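Local coordinates for protein acyl-CoA dehydrogenase (Slackia heliotrinireducens, PDB 4RM7) that belongs to the acyl-CoA dehydrogenase family, with two mostly helical domains on either side of a beta-sheet domain in sequence, and forms a four-chain assembly, at residues Arg20-Glu24 with Lys25-Pro29; Leu75-Glu78 with Glu79-Ile83. One frame throughout, in Å; residues are numbered along the deposited sequence.

Overall arrangement
Both interactions are local ones in the helical N-terminal domain: interaction 1 spans the end of helix 10-26 and the turn that follows, interaction 2 lies within helix 70-84, and their centres lie about 11 Å apart. Interaction 1 is partly buried, with aromatic rings gathered at the helix end and turn while Glu-21, Glu-24 and Lys-25 are exposed. Interaction 2 is buried, nearer the centre of the chain, and its chemistry is more polar, with a serine-carbonyl bond and a glutamate-arginine salt bridge. The two helices meet directly: Tyr-22 CD2 packs 3.8 Å from Leu-80 CD2, Ile-83 lies against Arg-20 and Gly-23, and Arg-20 makes a long, weak ion pair with Glu-79.

Interaction 1 of 2, residues Arg20-Glu24 with Lys25-Pro29; sequences REYGE and KYFTP
Tyr-22, Tyr-26 and Phe-27 form an aromatic cluster in which the Tyr-22 ring has a different relation to each of its neighbours. Toward Phe-27 it offers a face: the edge of the phenyl ring is directed at it in an offset edge-to-face pair, with the planes at 89° and CE2 of Tyr-22 3.8 Å from CE2 of Phe-27. With Tyr-26 the pairing is oblique, the planes inclined at 58°, and CE1 of Tyr-22 comes within 3.4 Å of CD2 of Tyr-26. CG of Phe-27 is anti to its carbonyl carbon (chi1 -59°), which sets the ring back along the helix beside Gly-23; that residue has no side chain, and CD2 of Phe-27 lies 3.5 Å from CA of Gly-23.

These contacts mark the C-terminal end of helix 10-26 in the helical N-terminal domain of the acyl-CoA dehydrogenase fold. Phe-27 is the first residue to leave helical geometry and the centre of an inverse gamma turn, with Thr-28 N weakly bonded to Tyr-26 O. Thr-28 is then the N-cap of the next helix, its OG1 accepting from Ser-31 N.

Backbone bonds continue up to the turn. Tyr-26 N donates to Tyr-22 O at 3.2 Å, and Phe-27 N to Gly-23 O at 2.8 Å.

Among polar side-chain ends, Tyr-22 OH is hydrogen-bonded to the backbone oxygen of Val-45, in helix 43-50.

Interaction 2 of 2, residues Leu75-Glu78 with Glu79-Ile83; sequences LVIE and ELSRI
Ser-81 leans back over the preceding turn of its helix and places its hydroxyl on the backbone oxygen of Ile-77, OG to O 2.7 Å. The side chain gets there because OG is anti to its own carbonyl carbon (chi1 -55°), beside the backbone N. This is the familiar serine-to-carbonyl bond one turn back along an alpha-helix, here in helix 70-84 of the helical N-terminal domain. Ser-81 N donates to the same oxygen at 3.1 Å, and the two donors approach it from opposite faces of the carbonyl plane, so one residue grips Ile-77 O twice.

Val-76 and Leu-80 lie side by side and point the same way, CG1 of Val-76 4.0 Å from CD1 of Leu-80. Both also touch Val-19 of helix 10-26, so the pair faces that helix. The carboxylate of Glu-78 is engaged by helix 282-311, where OE2 forms a salt bridge with Arg-299.

Arg-82 has two acidic partners. Its NH1 forms a salt bridge with Glu-262 OE2 of helix 234-270 and its other nitrogens hold Glu-79, so two carboxylates probably fix the rotation of the guanidinium. Glu-79 and Arg-82 fold toward each other: both chains bend, bringing carboxylate and guanidinium together side-on. NE meets Glu-79 OE1 at 2.7 Å and NH2 meets Glu-79 OE2 at 2.8 Å. Each oxygen is approached on its syn side, with both acceptors almost exactly in the guanidinium plane but the nitrogens 34° out of the carboxylate plane.

Interaction 1 of 2, residues Arg20-Glu24 with Lys25-Pro29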
loop_
_atom_site.group_PDB
_atom_site.type_symbol
_atom_site.label_atom_id
_atom_site.label_comp_id
_atom_site.label_asym_id
_atom_site.label_seq_id
_atom_site.Cartn_x
_atom_site.Cartn_y
_atom_site.Cartn_z
ATOM N N ARG A 20 7.687 -6.870 -34.133
ATOM C CA ARG A 20 8.389 -5.620 -33.843
ATOM C C ARG A 20 8.704 -4.810 -35.106
ATOM O O ARG A 20 8.700 -3.579 -35.085
ATOM C CB ARG A 20 9.682 -5.917 -33.070
ATOM C CG ARG A 20 10.574 -4.717 -32.815
ATOM C CD ARG A 20 11.660 -5.016 -31.769
ATOM N NE ARG A 20 12.252 -6.349 -31.909
ATOM C CZ ARG A 20 12.132 -7.323 -31.006
ATOM N NH1 ARG A 20 11.449 -7.125 -29.876
ATOM N NH2 ARG A 20 12.705 -8.494 -31.234
ATOM N N GLU A 21 8.977 -5.494 -36.208
ATOM C CA GLU A 21 9.242 -4.809 -37.465
ATOM C C GLU A 21 7.922 -4.215 -38.003
ATOM O O GLU A 21 7.892 -3.102 -38.511
ATOM C CB GLU A 21 9.911 -5.768 -38.461
ATOM C CG GLU A 21 9.698 -5.449 -39.913
ATOM C CD GLU A 21 10.644 -6.222 -40.826
ATOM O OE1 GLU A 21 11.789 -6.509 -40.390
ATOM O OE2 GLU A 21 10.239 -6.534 -41.978
ATOM N N TYR A 22 6.829 -4.945 -37.859
ATOM C CA TYR A 22 5.528 -4.415 -38.221
ATOM C C TYR A 22 5.106 -3.229 -37.362
ATOM O O TYR A 22 4.620 -2.235 -37.872
ATOM C CB TYR A 22 4.477 -5.527 -38.140
ATOM C CG TYR A 22 3.042 -5.066 -38.067
ATOM C CD1 TYR A 22 2.396 -4.589 -39.178
ATOM C CD2 TYR A 22 2.344 -5.115 -36.885
ATOM C CE1 TYR A 22 1.094 -4.165 -39.117
ATOM C CE2 TYR A 22 1.041 -4.697 -36.817
ATOM C CZ TYR A 22 0.424 -4.223 -37.938
ATOM O OH TYR A 22 -0.871 -3.808 -37.869
ATOM N N GLY A 23 5.284 -3.340 -36.055
ATOM C CA GLY A 23 4.859 -2.291 -35.155
ATOM C C GLY A 23 5.611 -1.000 -35.327
ATOM O O GLY A 23 5.044 0.073 -35.335
ATOM N N GLU A 24 6.914 -1.125 -35.473
ATOM C CA GLU A 24 7.777 0.014 -35.635
ATOM C C GLU A 24 7.462 0.745 -36.911
ATOM O O GLU A 24 7.559 1.956 -36.983
ATOM C CB GLU A 24 9.228 -0.415 -35.594
ATOM C CG GLU A 24 9.784 -0.429 -34.192
ATOM C CD GLU A 24 11.133 -1.083 -34.118
ATOM O OE1 GLU A 24 11.753 -1.285 -35.168
ATOM O OE2 GLU A 24 11.573 -1.394 -33.008
ATOM N N LYS A 25 7.137 -0.014 -37.939
ATOM C CA LYS A 25 6.788 0.545 -39.225
ATOM C C LYS A 25 5.529 1.384 -39.219
ATOM O O LYS A 25 5.506 2.453 -39.794
ATOM C CB LYS A 25 6.632 -0.596 -40.219
ATOM C CG LYS A 25 6.119 -0.222 -41.588
ATOM C CD LYS A 25 6.443 -1.342 -42.556
ATOM C CE LYS A 25 5.607 -1.273 -43.815
ATOM N NZ LYS A 25 5.419 0.131 -44.245
ATOM N N TYR A 26 4.479 0.907 -38.574
ATOM C CA TYR A 26 3.219 1.630 -38.599
ATOM C C TYR A 26 2.934 2.495 -37.390
ATOM O O TYR A 26 2.373 3.560 -37.516
ATOM C CB TYR A 26 2.059 0.671 -38.819
ATOM C CG TYR A 26 2.052 0.052 -40.187
ATOM C CD1 TYR A 26 1.666 0.779 -41.296
ATOM C CD2 TYR A 26 2.434 -1.254 -40.370
ATOM C CE1 TYR A 26 1.662 0.212 -42.549
ATOM C CE2 TYR A 26 2.436 -1.823 -41.618
ATOM C CZ TYR A 26 2.049 -1.086 -42.701
ATOM O OH TYR A 26 2.058 -1.664 -43.935
ATOM N N PHE A 27 3.295 2.020 -36.212
ATOM C CA PHE A 27 2.904 2.701 -34.997
ATOM C C PHE A 27 3.869 3.776 -34.563
ATOM O O PHE A 27 4.536 3.660 -33.554
ATOM C CB PHE A 27 2.641 1.697 -33.893
ATOM C CG PHE A 27 1.570 0.718 -34.235
ATOM C CD1 PHE A 27 0.280 1.136 -34.417
ATOM C CD2 PHE A 27 1.859 -0.611 -34.392
ATOM C CE1 PHE A 27 -0.712 0.242 -34.740
ATOM C CE2 PHE A 27 0.875 -1.511 -34.717
ATOM C CZ PHE A 27 -0.413 -1.084 -34.893
ATOM N N THR A 28 3.919 4.832 -35.352
ATOM C CA THR A 28 4.654 6.028 -35.021
ATOM C C THR A 28 3.847 6.883 -34.079
ATOM O O THR A 28 2.627 6.777 -34.033
ATOM C CB THR A 28 4.971 6.849 -36.268
ATOM O OG1 THR A 28 3.761 7.134 -36.966
ATOM C CG2 THR A 28 5.882 6.083 -37.171
ATOM N N PRO A 29 4.598 7.793 -33.320
ATOM C CA PRO A 29 3.770 8.619 -32.433
ATOM C C PRO A 29 2.773 9.428 -33.224
ATOM O O PRO A 29 1.636 9.555 -32.805
ATOM C CB PRO A 29 4.769 9.565 -31.785
ATOM C CG PRO A 29 6.027 8.814 -31.762
ATOM C CD PRO A 29 5.963 8.094 -33.053
#

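Interaction 2 of 2, residues Leu75-Glu78 with Glu79-Ile83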
loop_
_atom_site.group_PDB
_atom_site.type_symbol
_atom_site.label_atom_id
_atom_site.label_comp_id
_atom_site.label_asym_id
_atom_site.label_seq_id
_atom_site.Cartn_x
_atom_site.Cartn_y
_atom_site.Cartn_z
ATOM N N LEU A 75 2.666 -12.853 -26.818
ATOM C CA LEU A 75 3.849 -12.129 -27.263
ATOM C C LEU A 75 3.464 -11.088 -28.319
ATOM O O LEU A 75 3.991 -9.973 -28.310
ATOM C CB LEU A 75 4.910 -13.088 -27.810
ATOM C CG LEU A 75 5.508 -14.092 -26.822
ATOM C CD1 LEU A 75 6.457 -15.048 -27.553
ATOM C CD2 LEU A 75 6.224 -13.386 -25.656
ATOM N N VAL A 76 2.528 -11.440 -29.207
ATOM C CA VAL A 76 2.106 -10.513 -30.260
ATOM C C VAL A 76 1.433 -9.308 -29.615
ATOM O O VAL A 76 1.838 -8.166 -29.848
ATOM C CB VAL A 76 1.165 -11.183 -31.293
ATOM C CG1 VAL A 76 0.464 -10.156 -32.138
ATOM C CG2 VAL A 76 1.935 -12.118 -32.200
ATOM N N ILE A 77 0.456 -9.557 -28.751
ATOM C CA ILE A 77 -0.276 -8.467 -28.100
ATOM C C ILE A 77 0.580 -7.618 -27.172
ATOM O O ILE A 77 0.478 -6.392 -27.192
ATOM C CB ILE A 77 -1.463 -9.010 -27.327
ATOM C CG1 ILE A 77 -2.442 -9.645 -28.308
ATOM C CG2 ILE A 77 -2.148 -7.892 -26.512
ATOM C CD1 ILE A 77 -3.304 -10.682 -27.686
ATOM N N GLU A 78 1.445 -8.248 -26.380
ATOM C CA GLU A 78 2.323 -7.478 -25.495
ATOM C C GLU A 78 3.256 -6.568 -26.310
ATOM O O GLU A 78 3.458 -5.412 -25.960
ATOM C CB GLU A 78 3.139 -8.401 -24.581
ATOM C CG GLU A 78 4.318 -7.722 -23.901
ATOM C CD GLU A 78 5.285 -8.694 -23.198
ATOM O OE1 GLU A 78 5.413 -9.852 -23.639
ATOM O OE2 GLU A 78 5.935 -8.293 -22.200
ATOM N N GLU A 79 3.794 -7.074 -27.416
ATOM C CA GLU A 79 4.733 -6.284 -28.196
ATOM C C GLU A 79 4.078 -5.115 -28.932
ATOM O O GLU A 79 4.655 -4.029 -29.002
ATOM C CB GLU A 79 5.483 -7.169 -29.197
ATOM C CG GLU A 79 6.572 -6.442 -30.025
ATOM C CD GLU A 79 7.694 -5.755 -29.196
ATOM O OE1 GLU A 79 7.685 -5.764 -27.937
ATOM O OE2 GLU A 79 8.610 -5.193 -29.827
ATOM N N LEU A 80 2.878 -5.320 -29.473
ATOM C CA LEU A 80 2.210 -4.249 -30.202
ATOM C C LEU A 80 1.767 -3.162 -29.225
ATOM O O LEU A 80 1.821 -1.978 -29.540
ATOM C CB LEU A 80 1.012 -4.791 -30.995
ATOM C CG LEU A 80 1.462 -5.694 -32.142
ATOM C CD1 LEU A 80 0.289 -6.232 -32.883
ATOM C CD2 LEU A 80 2.401 -4.940 -33.085
ATOM N N SER A 81 1.346 -3.575 -28.035
ATOM C CA SER A 81 0.932 -2.637 -26.996
ATOM C C SER A 81 2.126 -1.869 -26.483
ATOM O O SER A 81 1.995 -0.712 -26.077
ATOM C CB SER A 81 0.254 -3.358 -25.828
ATOM O OG SER A 81 -0.826 -4.152 -26.281
ATOM N N ARG A 82 3.290 -2.519 -26.501
ATOM C CA ARG A 82 4.518 -1.886 -26.034
ATOM C C ARG A 82 4.970 -0.807 -27.005
ATOM O O ARG A 82 5.242 0.319 -26.606
ATOM C CB ARG A 82 5.638 -2.908 -25.860
ATOM C CG ARG A 82 6.939 -2.316 -25.311
ATOM C CD ARG A 82 8.087 -3.321 -25.419
ATOM N NE ARG A 82 8.500 -3.511 -26.796
ATOM C CZ ARG A 82 9.205 -2.608 -27.474
ATOM N NH1 ARG A 82 9.565 -1.468 -26.889
ATOM N NH2 ARG A 82 9.537 -2.834 -28.737
ATOM N N ILE A 83 5.061 -1.172 -28.280
ATOM C CA ILE A 83 5.477 -0.239 -29.315
ATOM C C ILE A 83 4.481 0.907 -29.447
ATOM O O ILE A 83 4.880 2.053 -29.571
ATOM C CB ILE A 83 5.635 -0.945 -30.680
ATOM C CG1 ILE A 83 6.788 -1.945 -30.644
ATOM C CG2 ILE A 83 5.858 0.069 -31.801
ATOM C CD1 ILE A 83 6.705 -2.959 -31.753
#